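Local coordinates for protein putative aminopeptidase (Leishmania major, PDB 5NTH) that probably cleaves N-terminal residues from peptides as an M17 leucyl aminopeptidase with two manganese ions, here bound to actinonin, at residues L227-Y232 with Q271-L276; I263-K268 with H366-D371; A326-A331 with V354-A359; K430-Y435 with V509-A514; A475-I480 with G492-E497. All coordinates share one frame; numbering follows the deposited sequence.

Contact 1. Residues L227-Y232 with Q271-L276; sequences LDTVVY and QYPAHL
Over one face of the His275 imidazole lies the backbone oxygen Thr229 O, 3.4 Å above the ring plane and displaced toward its rim, while Val230 CG2 comes in at the ring edge, 4.1 Å from His275 CE1. The Tyr272 ring has Gln271 CG above the centre of one face; Asp228 reaches it at a slant, with OD2 3.0 Å from Tyr272 CD2 and the carboxylate plane turned 63° from the ring. That oxygen has its stronger partner in Arg8, with which it forms a salt bridge. Asp228 is the N-cap residue of helix 229-243; its OD1 accepts from Val231 N at 2.9 Å, nearly along its C-O axis, and weakly from Val230 N. The contact thus sets the first turn of this helix against the run leading into strand 275-282 of the catalytic domain's large sheet. With OG1 held between backbone N and carbonyl carbon (chi1 63°), Thr229 OG1 donates to Pro273 O at 2.5 Å, a value too short to be taken literally, tilted 19° from the carbonyl plane. A water completes the link, donating to Tyr272 O at 3.2 Å and accepting weakly from Thr229 N.

Contact 2. Residues I263-K268 with H366-D371; sequences IYAVGK and HSYRND
The oxygen His366 O receives a hydrogen bond of 2.7 Å from Lys268 NZ, the polar link in the M17 catalytic domain between segment 263-268 and the loop 366-371 that precedes strand 373-375. The donor approaches 46° out of the carbonyl plane, above it rather than on a lone pair. The lysine chain lies along this oxygen, its CG only 3.2 Å from His366 O, and then bends at the last torsion (chi4 85°) to bring the ammonium group round to it. The Arg369 guanidinium is nearby as well, but it forms a salt bridge through NH2 with Glu360 of a neighbouring subunit.

The apolar half of the contact is a CH-pi arrangement. Val266 CA stands over one face of the Tyr368 ring, 4.2 Å from its centroid and 18° off the normal. The two side chains run side by side, pointing the same way, which carries the valine methyl to the phenol end of the ring. Toward the ring's root, Ala265 O lies 3.6 Å from Tyr368 CB. Helix 391-404 adds to the packing, Ile393 touching both Val266 and Tyr368. The tyrosine also packs on Glu390, a manganese ligand, and its side chain is about 7 Å from a manganese ion, consistent with a second-shell position at the metal site. At the far end of the ring, Val266 CG2 meets Tyr368 CZ at 3.8 Å and lies equally near Tyr368 OH.

Contact 3. Residues A326-A331 with V354-A359; sequences AGVFCA and VTLCLA
Two side-chain pairings across the interface, Val328 with Val354 and Phe329 with Leu356, account for most of this wholly apolar contact. Among the aliphatic contacts, methyl meets methyl: Val328 CG2 lies 3.6 Å from Val354 CG2, the two side chains crossing at a slant. Val354 presents this methyl because CG2 is anti to its backbone N, the remaining branch CG1 taking the place between N and the carbonyl carbon. The same Val354 methyl also approaches the helix backbone, 4.0 Å from Phe329 N.

The aromatic residue is engaged at its root and along one side. Leu356 sets its two methyls against it, CD2 at Phe329 CB, 4.0 Å away, and CD1 obliquely at Phe329 CD1, at the same separation.

The local axes come within 8.4 Å and run nearly opposite ways, at 150°. This is the packing of a beta-alpha-beta crossover: helix 323-341 lies on the route from strand 291-300 to its parallel neighbour 349-361. Around it, Ala236 of helix 229-243 touches Phe329, helix 203-221 packs on Ala326 and Cys330, and helix 391-404 meets Thr355 and Cys357 of the strand.

Contact 4. Residues K430-Y435 with V509-A514; sequences KHAGVY and VHVDMA
Gly433 and Asp512 satisfy each other's backbone groups at both ends: Asp512 N donates to Gly433 O at 2.7 Å, almost straight (178°) and in the carbonyl plane, and Gly433 N returns a bond of 3.0 Å to Asp512 O, tilted from that carbonyl's plane. Tyr435 and His510 repeat the pattern two residues on, with Tyr435 N to His510 O at 2.8 Å and His510 N to Tyr435 O at 2.9 Å. Between these two hydrogen-bonded pairs, Val434 faces Val511 as a non-hydrogen-bonded pair. Val434 CA brings a C-H toward His510 O at 3.2 Å, giving that acceptor a weaker contact besides its amide partner.

Strands 432-436 and 508-512 are thus antiparallel neighbours in the large mixed sheet of the catalytic domain, their short segments at 159°. On the valine side of the sheet, Ala432 CB packs 3.5 Å from Val511 CG1, and Val434 CG1 meets Val509 CG1 at 3.8 Å.

The other side holds the polar side chains, whose ends lead to further partners. Tyr435 CB and His510 CB are 4.0 Å apart, with His510 CB lying at the edge of the tyrosine ring. Tyr435 OH bonds Glu497, and His510 ND1 bonds Asp415 OD2. The Asp512 carboxylate is used on both oxygens: OD2 bonds the hydroxyls of Ser489 and Thr420, while OD1 accepts from Leu419 N. Leu419 and Thr420 line the actinonin pocket.

Contact 5. Residues A475-I480 with G492-E497; sequences ADMRNI and GGYFVE
Met477 crosses the Phe495 ring at a slant, its sulfur and terminal methyl both turned to the same part of the ring. SD stands 4.5 Å from the Phe495 ring centroid and 36° off the normal, which makes this a Met-aromatic contact of oblique geometry. CE lies 3.7 Å from Phe495 CD2, because the methionine chain, otherwise stretched out after chi1, bends at its last torsion (chi3 -41°). The same methyl also approaches the Tyr494 ring obliquely, with Met477 CE 4.3 Å from Tyr494 CE2.

The rim of the phenylalanine is met from a second direction. Arg478 O lies at the ring edge and in its plane, 3.4 Å from Phe495 CE2, where the weakly positive aromatic hydrogens would favour a carbonyl oxygen. Asn479 packs against the same ring corner through its backbone and root, with Asn479 CA 3.8 Å from Phe495 CE2. Phe495 extends to this spot with CG anti to its backbone N (chi1 -179°), straight off helix 488-497.

The polar ends turn to other partners. Asn479 accepts from Met385 N and donates to Asn386 O, just ahead of the metal ligands Asp388 and Glu390, and Arg478 forms a salt bridge with Glu383. Val382 on strand 381-383 touches Met477, Asn479 and Phe495 alike. A Met-aromatic contact thus joins helix 488-497 to the short edge strand 477-478 of a three-stranded sheet, beside the active site: the Asn479 side chain is about 8 Å from bound actinonin.

In the fold
Following the chain, contact 1 closes a loop from the start of helix 229-243 to strand 275-282. Contact 2 opens inside that loop, at 263-268, and closes far beyond it at 366-371, so the two cross; they touch where Ile263 meets Ala274, His275 and Leu276. Contact 3 is nested in the loop of contact 2 and shares the large sheet with contact 1, strands 275-282 and 349-361 being neighbours. In series after these, contact 4 pairs strands 432-436 and 508-512 of the same sheet. Contact 5 nests within its loop and ties helix 488-497 to strand 477-478; these last two touch where strand 432-436 meets that helix. Contacts 2 and 5 both touch the same neighbouring subunit.

Contact 1. Residues L227-Y232 with Q271-L276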
# COMPACT_ATOMS: atom_id res chain seq x y z
N LEU A 227 -2.57 31.23 12.43
CA LEU A 227 -3.95 31.43 12.06
C LEU A 227 -4.81 30.24 12.47
O LEU A 227 -5.04 29.32 11.67
CB LEU A 227 -4.13 31.69 10.57
CG LEU A 227 -5.58 32.09 10.27
CD1 LEU A 227 -5.94 33.45 10.85
CD2 LEU A 227 -5.79 32.11 8.79
N ASP A 228 -5.30 30.32 13.69
CA ASP A 228 -6.23 29.34 14.23
C ASP A 228 -7.61 29.99 14.28
O ASP A 228 -7.79 31.10 13.80
CB ASP A 228 -5.75 28.86 15.61
CG ASP A 228 -5.66 29.99 16.64
OD1 ASP A 228 -6.42 30.96 16.56
OD2 ASP A 228 -4.82 29.90 17.54
N THR A 229 -8.56 29.32 14.91
CA THR A 229 -9.92 29.82 14.91
C THR A 229 -10.14 31.02 15.78
O THR A 229 -11.05 31.78 15.52
CB THR A 229 -10.91 28.74 15.37
OG1 THR A 229 -10.65 28.37 16.72
CG2 THR A 229 -10.83 27.52 14.44
N VAL A 230 -9.34 31.19 16.83
CA VAL A 230 -9.51 32.36 17.70
C VAL A 230 -8.93 33.60 17.05
O VAL A 230 -9.45 34.70 17.22
CB VAL A 230 -8.91 32.11 19.10
CG1 VAL A 230 -8.88 33.39 19.93
CG2 VAL A 230 -9.76 31.08 19.83
N VAL A 231 -7.86 33.41 16.30
CA VAL A 231 -7.18 34.53 15.70
C VAL A 231 -8.00 34.96 14.50
O VAL A 231 -8.34 36.13 14.39
CB VAL A 231 -5.74 34.17 15.27
CG1 VAL A 231 -5.13 35.26 14.38
CG2 VAL A 231 -4.87 33.99 16.51
N TYR A 232 -8.31 34.00 13.62
CA TYR A 232 -9.19 34.22 12.48
C TYR A 232 -10.46 34.95 12.93
O TYR A 232 -10.92 35.85 12.24
CB TYR A 232 -9.58 32.89 11.86
CG TYR A 232 -10.00 32.92 10.42
CD1 TYR A 232 -10.38 34.10 9.77
CD2 TYR A 232 -10.02 31.74 9.69
CE1 TYR A 232 -10.76 34.10 8.45
CE2 TYR A 232 -10.40 31.72 8.36
CZ TYR A 232 -10.77 32.89 7.73
OH TYR A 232 -11.15 32.86 6.38
N GLN A 271 -7.25 22.08 19.92
CA GLN A 271 -6.73 23.02 20.87
C GLN A 271 -7.70 24.20 20.99
O GLN A 271 -8.31 24.37 22.02
CB GLN A 271 -5.34 23.49 20.46
CG GLN A 271 -4.69 24.44 21.46
CD GLN A 271 -3.20 24.63 21.24
OE1 GLN A 271 -2.70 24.43 20.14
NE2 GLN A 271 -2.50 25.03 22.30
N TYR A 272 -7.86 24.98 19.93
CA TYR A 272 -8.76 26.14 20.01
C TYR A 272 -10.10 25.86 19.34
O TYR A 272 -10.14 25.19 18.28
CB TYR A 272 -8.10 27.39 19.44
CG TYR A 272 -6.80 27.65 20.14
CD1 TYR A 272 -6.76 27.80 21.53
CD2 TYR A 272 -5.61 27.69 19.42
CE1 TYR A 272 -5.57 27.99 22.17
CE2 TYR A 272 -4.40 27.89 20.05
CZ TYR A 272 -4.38 28.03 21.43
OH TYR A 272 -3.17 28.22 22.03
N PRO A 273 -11.20 26.38 19.94
CA PRO A 273 -12.54 25.86 19.64
C PRO A 273 -13.20 26.32 18.33
O PRO A 273 -12.72 27.22 17.66
CB PRO A 273 -13.36 26.31 20.85
CG PRO A 273 -12.67 27.56 21.31
CD PRO A 273 -11.23 27.45 20.94
N ALA A 274 -14.31 25.68 18.00
CA ALA A 274 -15.08 26.00 16.82
C ALA A 274 -15.83 27.34 16.93
O ALA A 274 -16.16 27.79 18.03
CB ALA A 274 -16.05 24.88 16.52
N HIS A 275 -16.06 27.99 15.78
CA HIS A 275 -16.89 29.19 15.71
C HIS A 275 -17.72 29.17 14.45
O HIS A 275 -17.22 28.85 13.37
CB HIS A 275 -16.08 30.49 15.57
CG HIS A 275 -15.09 30.75 16.66
ND1 HIS A 275 -13.97 29.98 16.85
CD2 HIS A 275 -14.99 31.78 17.53
CE1 HIS A 275 -13.26 30.49 17.84
NE2 HIS A 275 -13.85 31.59 18.27
N LEU A 276 -18.98 29.57 14.58
CA LEU A 276 -19.69 30.12 13.45
C LEU A 276 -19.62 31.63 13.57
O LEU A 276 -20.05 32.20 14.56
CB LEU A 276 -21.12 29.61 13.36
CG LEU A 276 -21.23 28.24 12.70
CD1 LEU A 276 -22.63 27.72 12.90
CD2 LEU A 276 -20.94 28.29 11.21
O HOH W 1 -8.20 26.07 15.92

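Contact 2. Residues I263-K268 with H366-D371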
# COMPACT_ATOMS: atom_id res chain seq x y z
N ILE A 263 -20.92 21.05 13.40
CA ILE A 263 -19.68 21.79 13.52
C ILE A 263 -19.05 21.68 14.91
O ILE A 263 -17.83 21.67 15.03
CB ILE A 263 -19.83 23.25 13.10
CG1 ILE A 263 -18.45 23.93 13.11
CG2 ILE A 263 -20.82 24.00 13.99
CD1 ILE A 263 -18.45 25.34 12.58
N TYR A 264 -19.85 21.60 15.97
CA TYR A 264 -19.30 21.36 17.29
C TYR A 264 -18.56 20.00 17.35
O TYR A 264 -17.50 19.89 17.95
CB TYR A 264 -20.38 21.39 18.36
CG TYR A 264 -19.81 21.00 19.68
CD1 TYR A 264 -19.10 21.91 20.44
CD2 TYR A 264 -19.90 19.69 20.13
CE1 TYR A 264 -18.53 21.54 21.66
CE2 TYR A 264 -19.34 19.31 21.34
CZ TYR A 264 -18.65 20.25 22.10
OH TYR A 264 -18.09 19.87 23.29
N ALA A 265 -19.16 18.97 16.75
CA ALA A 265 -18.53 17.65 16.69
C ALA A 265 -17.15 17.69 16.03
O ALA A 265 -16.20 17.05 16.52
CB ALA A 265 -19.43 16.68 15.94
N VAL A 266 -17.05 18.41 14.91
CA VAL A 266 -15.84 18.39 14.07
C VAL A 266 -14.67 19.05 14.80
O VAL A 266 -13.52 18.54 14.75
CB VAL A 266 -16.07 19.08 12.70
CG1 VAL A 266 -14.76 19.25 11.94
CG2 VAL A 266 -16.99 18.25 11.83
N GLY A 267 -14.98 20.16 15.47
CA GLY A 267 -13.97 20.99 16.09
C GLY A 267 -13.75 20.81 17.56
O GLY A 267 -12.93 21.53 18.14
N LYS A 268 -14.45 19.85 18.18
CA LYS A 268 -14.43 19.69 19.64
C LYS A 268 -13.10 19.20 20.21
O LYS A 268 -12.80 19.40 21.39
CB LYS A 268 -15.58 18.80 20.13
CG LYS A 268 -15.48 17.28 19.90
CD LYS A 268 -16.80 16.61 20.30
CE LYS A 268 -16.89 15.14 19.95
NZ LYS A 268 -16.25 14.32 21.01
N HIS A 366 -10.97 13.27 22.31
CA HIS A 366 -12.24 13.99 22.15
C HIS A 366 -12.70 14.04 20.67
O HIS A 366 -13.68 14.71 20.35
CB HIS A 366 -12.14 15.42 22.76
CG HIS A 366 -11.83 15.42 24.23
ND1 HIS A 366 -12.72 15.88 25.18
CD2 HIS A 366 -10.74 15.00 24.92
CE1 HIS A 366 -12.19 15.75 26.38
NE2 HIS A 366 -10.99 15.21 26.25
N SER A 367 -12.00 13.32 19.77
CA SER A 367 -12.35 13.27 18.35
C SER A 367 -13.67 12.54 18.05
O SER A 367 -14.02 11.52 18.65
CB SER A 367 -11.24 12.61 17.52
OG SER A 367 -10.09 13.43 17.47
N TYR A 368 -14.39 13.09 17.08
CA TYR A 368 -15.57 12.48 16.57
C TYR A 368 -15.08 11.34 15.71
O TYR A 368 -14.08 11.47 15.01
CB TYR A 368 -16.47 13.52 15.86
CG TYR A 368 -16.19 13.89 14.41
CD1 TYR A 368 -14.94 14.37 13.99
CD2 TYR A 368 -17.21 13.83 13.46
CE1 TYR A 368 -14.72 14.73 12.64
CE2 TYR A 368 -17.00 14.17 12.13
CZ TYR A 368 -15.77 14.62 11.72
OH TYR A 368 -15.63 14.95 10.41
N ARG A 369 -15.78 10.22 15.80
CA ARG A 369 -15.26 8.92 15.42
C ARG A 369 -15.89 8.44 14.11
O ARG A 369 -16.90 8.98 13.66
CB ARG A 369 -15.54 7.94 16.56
CG ARG A 369 -15.10 8.39 17.97
CD ARG A 369 -15.67 7.47 19.05
NE ARG A 369 -15.24 7.77 20.43
CZ ARG A 369 -15.82 8.65 21.27
NH1 ARG A 369 -16.89 9.37 20.89
NH2 ARG A 369 -15.34 8.82 22.51
N ASN A 370 -15.28 7.47 13.46
CA ASN A 370 -15.93 6.86 12.32
C ASN A 370 -16.92 5.91 12.97
O ASN A 370 -16.49 4.90 13.51
CB ASN A 370 -14.95 6.12 11.41
CG ASN A 370 -13.85 7.02 10.91
OD1 ASN A 370 -14.06 7.82 10.01
ND2 ASN A 370 -12.68 6.91 11.51
N ASP A 371 -18.20 6.31 12.98
CA ASP A 371 -19.36 5.61 13.61
C ASP A 371 -20.25 6.51 14.49
O ASP A 371 -21.42 6.19 14.69
CB ASP A 371 -18.99 4.35 14.42
CG ASP A 371 -18.80 3.13 13.54
OD1 ASP A 371 -19.12 3.20 12.33
OD2 ASP A 371 -18.32 2.10 14.06

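Contact 3. Residues A326-A331 with V354-A359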
# COMPACT_ATOMS: atom_id res chain seq x y z
N ALA A 326 -11.85 32.06 3.30
CA ALA A 326 -11.20 33.33 3.07
C ALA A 326 -11.64 34.00 1.77
O ALA A 326 -11.81 35.21 1.76
CB ALA A 326 -9.68 33.20 3.13
N GLY A 327 -11.80 33.22 0.70
CA GLY A 327 -12.38 33.71 -0.55
C GLY A 327 -13.65 34.53 -0.33
O GLY A 327 -13.68 35.72 -0.66
N VAL A 328 -14.67 33.91 0.27
CA VAL A 328 -15.92 34.62 0.57
C VAL A 328 -15.78 35.71 1.64
O VAL A 328 -16.48 36.69 1.57
CB VAL A 328 -17.10 33.68 0.97
CG1 VAL A 328 -17.36 32.63 -0.09
CG2 VAL A 328 -16.87 33.05 2.34
N PHE A 329 -14.94 35.53 2.65
CA PHE A 329 -14.73 36.59 3.65
C PHE A 329 -14.18 37.84 3.00
O PHE A 329 -14.70 38.93 3.21
CB PHE A 329 -13.74 36.14 4.70
CG PHE A 329 -13.37 37.20 5.71
CD1 PHE A 329 -14.32 37.79 6.52
CD2 PHE A 329 -12.02 37.55 5.92
CE1 PHE A 329 -13.94 38.72 7.49
CE2 PHE A 329 -11.64 38.50 6.87
CZ PHE A 329 -12.61 39.08 7.67
N CYS A 330 -13.11 37.69 2.22
CA CYS A 330 -12.48 38.82 1.57
C CYS A 330 -13.33 39.38 0.42
O CYS A 330 -13.25 40.56 0.14
CB CYS A 330 -11.09 38.47 1.05
SG CYS A 330 -9.90 38.00 2.31
N ALA A 331 -14.11 38.55 -0.27
CA ALA A 331 -15.13 39.06 -1.19
C ALA A 331 -16.15 39.93 -0.47
O ALA A 331 -16.44 41.05 -0.93
CB ALA A 331 -15.84 37.95 -1.91
N VAL A 354 -21.99 36.95 5.32
CA VAL A 354 -20.94 35.95 5.11
C VAL A 354 -20.77 35.15 6.38
O VAL A 354 -20.65 35.74 7.45
CB VAL A 354 -19.58 36.52 4.63
CG1 VAL A 354 -19.03 37.61 5.56
CG2 VAL A 354 -18.56 35.39 4.44
N THR A 355 -20.80 33.82 6.24
CA THR A 355 -20.70 32.92 7.38
C THR A 355 -19.41 32.09 7.29
O THR A 355 -19.19 31.34 6.35
CB THR A 355 -21.95 32.03 7.48
OG1 THR A 355 -23.09 32.85 7.75
CG2 THR A 355 -21.81 31.01 8.61
N LEU A 356 -18.58 32.23 8.29
CA LEU A 356 -17.35 31.47 8.37
C LEU A 356 -17.53 30.27 9.25
O LEU A 356 -17.81 30.41 10.45
CB LEU A 356 -16.24 32.34 8.91
CG LEU A 356 -16.13 33.61 8.11
CD1 LEU A 356 -15.10 34.53 8.75
CD2 LEU A 356 -15.76 33.28 6.67
N CYS A 357 -17.34 29.09 8.67
CA CYS A 357 -17.45 27.86 9.45
C CYS A 357 -16.10 27.45 9.98
O CYS A 357 -15.40 26.71 9.32
CB CYS A 357 -18.02 26.75 8.59
SG CYS A 357 -19.57 27.21 7.80
N LEU A 358 -15.76 27.91 11.19
CA LEU A 358 -14.40 27.79 11.72
C LEU A 358 -14.21 26.61 12.63
O LEU A 358 -15.04 26.42 13.50
CB LEU A 358 -14.01 29.03 12.51
CG LEU A 358 -14.15 30.33 11.74
CD1 LEU A 358 -13.63 31.47 12.58
CD2 LEU A 358 -13.38 30.26 10.43
N ALA A 359 -13.09 25.90 12.44
CA ALA A 359 -12.73 24.71 13.22
C ALA A 359 -11.43 24.13 12.74
O ALA A 359 -11.12 24.26 11.56
CB ALA A 359 -13.80 23.64 13.07

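Contact 4. Residues K430-Y435 with V509-A514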
# COMPACT_ATOMS: atom_id res chain seq x y z
N LYS A 430 -7.13 24.30 -11.98
CA LYS A 430 -7.42 25.72 -12.20
C LYS A 430 -8.91 26.03 -12.17
O LYS A 430 -9.27 27.14 -11.88
CB LYS A 430 -6.89 26.18 -13.56
CG LYS A 430 -5.55 25.57 -13.99
CD LYS A 430 -4.34 26.45 -13.70
CE LYS A 430 -3.08 25.80 -14.27
NZ LYS A 430 -2.92 25.87 -15.76
N HIS A 431 -9.75 25.06 -12.52
CA HIS A 431 -11.23 25.23 -12.50
C HIS A 431 -11.86 24.65 -11.23
O HIS A 431 -11.74 23.45 -10.96
CB HIS A 431 -11.86 24.51 -13.66
CG HIS A 431 -11.49 25.04 -14.99
ND1 HIS A 431 -10.28 24.78 -15.57
CD2 HIS A 431 -12.20 25.76 -15.88
CE1 HIS A 431 -10.25 25.35 -16.77
NE2 HIS A 431 -11.40 25.95 -16.98
N ALA A 432 -12.57 25.47 -10.48
CA ALA A 432 -13.40 24.97 -9.43
C ALA A 432 -14.56 24.15 -10.01
O ALA A 432 -14.91 24.26 -11.19
CB ALA A 432 -13.94 26.11 -8.59
N GLY A 433 -15.14 23.32 -9.15
CA GLY A 433 -16.34 22.53 -9.47
C GLY A 433 -17.57 23.19 -8.90
O GLY A 433 -17.60 23.50 -7.71
N VAL A 434 -18.55 23.46 -9.75
CA VAL A 434 -19.76 24.13 -9.32
C VAL A 434 -20.90 23.13 -9.37
O VAL A 434 -21.17 22.50 -10.40
CB VAL A 434 -20.08 25.34 -10.19
CG1 VAL A 434 -21.38 25.99 -9.72
CG2 VAL A 434 -18.95 26.35 -10.14
N TYR A 435 -21.55 22.99 -8.23
CA TYR A 435 -22.66 22.09 -8.03
C TYR A 435 -23.82 22.98 -7.71
O TYR A 435 -23.88 23.57 -6.63
CB TYR A 435 -22.41 21.14 -6.88
CG TYR A 435 -23.61 20.31 -6.45
CD1 TYR A 435 -23.94 19.12 -7.10
CD2 TYR A 435 -24.38 20.70 -5.37
CE1 TYR A 435 -25.00 18.36 -6.69
CE2 TYR A 435 -25.46 19.95 -4.95
CZ TYR A 435 -25.77 18.79 -5.61
OH TYR A 435 -26.86 18.07 -5.16
N VAL A 509 -25.58 27.43 -4.78
CA VAL A 509 -24.41 27.34 -5.67
C VAL A 509 -23.22 26.99 -4.85
O VAL A 509 -22.74 27.81 -4.07
CB VAL A 509 -24.08 28.66 -6.38
CG1 VAL A 509 -22.95 28.48 -7.39
CG2 VAL A 509 -25.32 29.16 -7.09
N HIS A 510 -22.74 25.77 -5.06
CA HIS A 510 -21.63 25.21 -4.32
C HIS A 510 -20.39 25.24 -5.16
O HIS A 510 -20.38 24.64 -6.23
CB HIS A 510 -21.95 23.79 -3.97
CG HIS A 510 -20.85 23.06 -3.27
ND1 HIS A 510 -20.65 23.14 -1.92
CD2 HIS A 510 -19.93 22.19 -3.74
CE1 HIS A 510 -19.63 22.37 -1.58
NE2 HIS A 510 -19.19 21.77 -2.67
N VAL A 511 -19.36 25.93 -4.68
CA VAL A 511 -18.09 26.02 -5.39
C VAL A 511 -17.00 25.24 -4.66
O VAL A 511 -16.56 25.60 -3.57
CB VAL A 511 -17.64 27.47 -5.62
CG1 VAL A 511 -16.41 27.49 -6.52
CG2 VAL A 511 -18.75 28.27 -6.25
N ASP A 512 -16.55 24.18 -5.30
CA ASP A 512 -15.51 23.32 -4.75
C ASP A 512 -14.16 23.70 -5.33
O ASP A 512 -13.84 23.32 -6.42
CB ASP A 512 -15.82 21.85 -5.05
CG ASP A 512 -14.91 20.89 -4.32
OD1 ASP A 512 -14.01 21.31 -3.57
OD2 ASP A 512 -15.13 19.68 -4.51
N MET A 513 -13.36 24.40 -4.55
CA MET A 513 -12.14 24.98 -5.09
C MET A 513 -10.91 24.45 -4.36
O MET A 513 -10.03 25.18 -4.00
CB MET A 513 -12.20 26.52 -5.11
CG MET A 513 -13.07 27.21 -4.08
SD MET A 513 -12.46 27.03 -2.43
CE MET A 513 -11.26 28.37 -2.46
N ALA A 514 -10.84 23.14 -4.19
CA ALA A 514 -9.73 22.55 -3.46
C ALA A 514 -8.34 22.78 -4.12
O ALA A 514 -7.44 23.27 -3.46
CB ALA A 514 -9.99 21.07 -3.23

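Contact 5. Residues A475-I480 with G492-E497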
# COMPACT_ATOMS: atom_id res chain seq x y z
N ALA A 475 -29.35 6.41 10.55
CA ALA A 475 -29.40 7.87 10.54
C ALA A 475 -29.93 8.31 9.21
O ALA A 475 -30.07 7.52 8.27
CB ALA A 475 -28.02 8.44 10.78
N ASP A 476 -30.22 9.59 9.12
CA ASP A 476 -30.81 10.12 7.89
C ASP A 476 -29.86 9.96 6.71
O ASP A 476 -30.31 9.62 5.62
CB ASP A 476 -31.27 11.57 8.08
CG ASP A 476 -32.45 11.66 9.02
OD1 ASP A 476 -33.44 10.86 8.84
OD2 ASP A 476 -32.36 12.53 9.94
N MET A 477 -28.57 10.15 6.96
CA MET A 477 -27.55 9.99 5.93
C MET A 477 -26.18 9.74 6.53
O MET A 477 -25.93 10.00 7.70
CB MET A 477 -27.49 11.28 5.14
CG MET A 477 -27.05 12.48 5.98
SD MET A 477 -27.41 14.09 5.25
CE MET A 477 -26.97 13.72 3.55
N ARG A 478 -25.26 9.27 5.70
CA ARG A 478 -23.85 9.20 6.08
C ARG A 478 -23.19 10.48 5.66
O ARG A 478 -23.88 11.35 5.16
CB ARG A 478 -23.19 8.02 5.40
CG ARG A 478 -23.94 6.79 5.78
CD ARG A 478 -23.24 5.51 5.52
NE ARG A 478 -23.55 4.62 6.63
CZ ARG A 478 -23.50 3.29 6.59
NH1 ARG A 478 -23.80 2.60 7.68
NH2 ARG A 478 -23.13 2.66 5.48
N ASN A 479 -21.89 10.61 5.85
CA ASN A 479 -21.20 11.78 5.32
C ASN A 479 -20.18 11.48 4.21
O ASN A 479 -19.41 12.33 3.87
CB ASN A 479 -20.53 12.52 6.45
CG ASN A 479 -19.23 11.89 6.86
OD1 ASN A 479 -19.05 10.68 6.70
ND2 ASN A 479 -18.30 12.70 7.36
N ILE A 480 -20.17 10.26 3.67
CA ILE A 480 -19.31 9.88 2.53
C ILE A 480 -20.14 8.84 1.77
O ILE A 480 -21.02 8.23 2.35
CB ILE A 480 -17.93 9.30 2.97
N GLY A 492 -20.32 15.91 -2.39
CA GLY A 492 -19.96 16.87 -1.37
C GLY A 492 -20.93 18.01 -1.32
O GLY A 492 -21.34 18.43 -0.25
N GLY A 493 -21.32 18.51 -2.48
CA GLY A 493 -22.33 19.56 -2.54
C GLY A 493 -23.70 19.14 -2.05
O GLY A 493 -24.36 19.88 -1.32
N TYR A 494 -24.12 17.95 -2.46
CA TYR A 494 -25.41 17.36 -2.06
C TYR A 494 -25.55 17.21 -0.56
O TYR A 494 -26.60 17.46 0.01
CB TYR A 494 -25.60 16.00 -2.74
CG TYR A 494 -26.77 15.20 -2.22
CD1 TYR A 494 -28.07 15.43 -2.71
CD2 TYR A 494 -26.59 14.22 -1.24
CE1 TYR A 494 -29.14 14.71 -2.21
CE2 TYR A 494 -27.65 13.49 -0.74
CZ TYR A 494 -28.92 13.74 -1.22
OH TYR A 494 -29.97 13.02 -0.71
N PHE A 495 -24.47 16.81 0.09
CA PHE A 495 -24.51 16.69 1.51
C PHE A 495 -24.91 18.02 2.07
O PHE A 495 -25.84 18.10 2.81
CB PHE A 495 -23.17 16.27 2.10
CG PHE A 495 -23.22 16.11 3.58
CD1 PHE A 495 -23.06 17.22 4.42
CD2 PHE A 495 -23.51 14.88 4.15
CE1 PHE A 495 -23.14 17.08 5.81
CE2 PHE A 495 -23.59 14.75 5.53
CZ PHE A 495 -23.41 15.85 6.36
N VAL A 496 -24.21 19.08 1.68
CA VAL A 496 -24.47 20.43 2.20
C VAL A 496 -25.85 20.93 1.81
O VAL A 496 -26.54 21.57 2.58
CB VAL A 496 -23.46 21.47 1.69
CG1 VAL A 496 -23.61 22.77 2.47
CG2 VAL A 496 -22.02 20.99 1.84
N GLU A 497 -26.26 20.64 0.60
CA GLU A 497 -27.58 21.05 0.18
C GLU A 497 -28.69 20.56 1.13
O GLU A 497 -29.67 21.28 1.35
CB GLU A 497 -27.86 20.54 -1.21
CG GLU A 497 -29.04 21.21 -1.87
CD GLU A 497 -29.29 20.68 -3.26
OE1 GLU A 497 -28.71 19.62 -3.59
OE2 GLU A 497 -30.06 21.31 -4.02